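Local coordinates for major pilin backbone protein T-antigen, T13 (Streptococcus pyogenes, PDB 6BBT) that probably forms the backbone shaft of the streptococcal pilus as its major pilin and serves as the T13 serotyping antigen, at residues 256-261 against 271-276. Residues are numbered along the deposited sequence; the frame is centred on the assembly and turned at random.
Sequences KEYVLG and DEIVVT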
loop_
_atom_site.group_PDB
_atom_site.type_symbol
_atom_site.label_atom_id
_atom_site.label_comp_id
_atom_site.label_asym_id
_atom_site.label_seq_id
_atom_site.Cartn_x
_atom_site.Cartn_y
_atom_site.Cartn_z
ATOM N N LYS A 256 27.619 2.517 -1.238
ATOM C CA LYS A 256 28.045 3.626 -2.097
ATOM C C LYS A 256 28.047 4.902 -1.269
ATOM O O LYS A 256 27.552 4.910 -0.138
ATOM C CB LYS A 256 27.145 3.767 -3.331
ATOM C CG LYS A 256 25.658 3.874 -3.035
ATOM C CD LYS A 256 24.860 4.282 -4.268
ATOM C CE LYS A 256 23.415 4.613 -3.918
ATOM N NZ LYS A 256 23.284 5.839 -3.072
ATOM N N GLU A 257 28.614 5.966 -1.827
ATOM C CA GLU A 257 28.650 7.256 -1.148
ATOM C C GLU A 257 27.245 7.839 -1.013
ATOM O O GLU A 257 26.454 7.774 -1.936
ATOM C CB GLU A 257 29.548 8.273 -1.864
ATOM C CG GLU A 257 29.672 9.578 -1.081
ATOM C CD GLU A 257 30.705 10.560 -1.606
ATOM O OE1 GLU A 257 31.206 11.373 -0.776
ATOM O OE2 GLU A 257 30.989 10.552 -2.821
ATOM N N TYR A 258 26.945 8.376 0.162
ATOM C CA TYR A 258 25.787 9.227 0.365
ATOM C C TYR A 258 26.325 10.622 0.647
ATOM O O TYR A 258 27.112 10.814 1.579
ATOM C CB TYR A 258 24.892 8.718 1.520
ATOM C CG TYR A 258 23.799 9.707 1.829
ATOM C CD1 TYR A 258 22.768 9.943 0.907
ATOM C CD2 TYR A 258 23.827 10.472 2.985
ATOM C CE1 TYR A 258 21.794 10.908 1.148
ATOM C CE2 TYR A 258 22.841 11.417 3.253
ATOM C CZ TYR A 258 21.830 11.639 2.332
ATOM O OH TYR A 258 20.881 12.609 2.577
ATOM N N VAL A 259 25.917 11.589 -0.174
ATOM C CA VAL A 259 26.261 12.985 0.021
ATOM C C VAL A 259 25.211 13.618 0.929
ATOM O O VAL A 259 24.036 13.723 0.553
ATOM C CB VAL A 259 26.264 13.754 -1.317
ATOM C CG1 VAL A 259 26.502 15.251 -1.095
ATOM C CG2 VAL A 259 27.318 13.159 -2.243
ATOM N N LEU A 260 25.653 14.084 2.095
ATOM C CA LEU A 260 24.767 14.641 3.098
ATOM C C LEU A 260 24.080 15.855 2.516
ATOM O O LEU A 260 24.730 16.665 1.871
ATOM C CB LEU A 260 25.562 15.031 4.359
ATOM C CG LEU A 260 26.179 13.909 5.199
ATOM C CD1 LEU A 260 26.995 14.501 6.334
ATOM C CD2 LEU A 260 25.120 13.007 5.770
ATOM N N GLY A 261 22.771 15.962 2.727
ATOM C CA GLY A 261 21.934 17.007 2.095
ATOM C C GLY A 261 21.177 16.582 0.840
ATOM O O GLY A 261 20.279 17.305 0.394
ATOM N N ASP A 271 18.152 0.071 4.721
ATOM C CA ASP A 271 19.260 1.033 4.516
ATOM C C ASP A 271 20.067 1.168 5.828
ATOM O O ASP A 271 19.487 1.199 6.927
ATOM C CB ASP A 271 18.756 2.455 4.193
ATOM C CG ASP A 271 18.283 2.667 2.739
ATOM O OD1 ASP A 271 18.438 1.735 1.902
ATOM O OD2 ASP A 271 17.754 3.829 2.473
ATOM N N GLU A 272 21.384 1.269 5.707
ATOM C CA GLU A 272 22.212 1.790 6.787
ATOM C C GLU A 272 23.157 2.854 6.262
ATOM O O GLU A 272 23.895 2.625 5.290
ATOM C CB GLU A 272 22.998 0.709 7.519
ATOM C CG GLU A 272 23.661 1.288 8.772
ATOM C CD GLU A 272 24.528 0.317 9.547
ATOM O OE1 GLU A 272 24.602 -0.871 9.154
ATOM O OE2 GLU A 272 25.125 0.770 10.561
ATOM N N ILE A 273 23.110 4.017 6.902
ATOM C CA ILE A 273 24.007 5.112 6.623
ATOM C C ILE A 273 25.025 5.176 7.748
ATOM O O ILE A 273 24.652 5.194 8.921
ATOM C CB ILE A 273 23.264 6.460 6.486
ATOM C CG1 ILE A 273 22.379 6.451 5.226
ATOM C CG2 ILE A 273 24.252 7.620 6.409
ATOM C CD1 ILE A 273 21.528 7.694 5.039
ATOM N N VAL A 274 26.305 5.190 7.382
ATOM C CA VAL A 274 27.396 5.358 8.337
ATOM C C VAL A 274 28.016 6.691 7.997
ATOM O O VAL A 274 28.489 6.889 6.876
ATOM C CB VAL A 274 28.445 4.226 8.248
ATOM C CG1 VAL A 274 29.568 4.467 9.254
ATOM C CG2 VAL A 274 27.802 2.870 8.501
ATOM N N VAL A 275 27.955 7.623 8.944
ATOM C CA VAL A 275 28.527 8.946 8.778
ATOM C C VAL A 275 29.851 8.965 9.522
ATOM O O VAL A 275 29.876 8.748 10.730
ATOM C CB VAL A 275 27.602 10.020 9.369
ATOM C CG1 VAL A 275 28.199 11.413 9.198
ATOM C CG2 VAL A 275 26.212 9.922 8.736
ATOM N N THR A 276 30.936 9.223 8.804
ATOM C CA THR A 276 32.290 9.180 9.366
ATOM C C THR A 276 32.808 10.589 9.527
ATOM O O THR A 276 32.868 11.341 8.552
ATOM C CB THR A 276 33.226 8.364 8.481
ATOM O OG1 THR A 276 32.763 7.014 8.481
ATOM C CG2 THR A 276 34.700 8.400 9.007
#
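Ile273 brings its CD1 methyl over one face of the Tyr258 ring, displaced toward the rim, and this buried meeting is the tight part of a contact inside the C-terminal beta domain of the pilin, which belongs to a sequence family of the transthyretin clan. Strand 271-279 pairs with 242-250, whose other partner is 253-257; the chain leaving that strand crosses from this sheet toward the four-stranded sheet holding 231-236. The two segments are therefore not strand neighbours: their CA atoms come no nearer than 7.7 Å, between Tyr258 and Ile273, and only apolar side chains bridge them. Tyr258 has CG anti to its backbone N (chi1 173°), which swings the ring inward from the chain; Ile273 sends CG1 out anti to its own carbonyl carbon, and the extended branch (chi2 176°) carries CD1 to ring atom CD2 at 4.1 Å. Tyr232, from strand 231-236, also touches Ile273. The hydroxyl of the buried Tyr258 is satisfied beyond the two segments, by Asn262 O and Leu234 N, and these two bonds should limit how far the ring can shift. Two residues farther along each segment, packing is looser: Leu260 is partly exposed, and Thr244 and Glu236 touch both it and Val275. Glu257 and Val259, flanking Tyr258 in sequence, are exposed. At this looser end, Leu260 CD1 stops 4.4 Å from Val275 CG1.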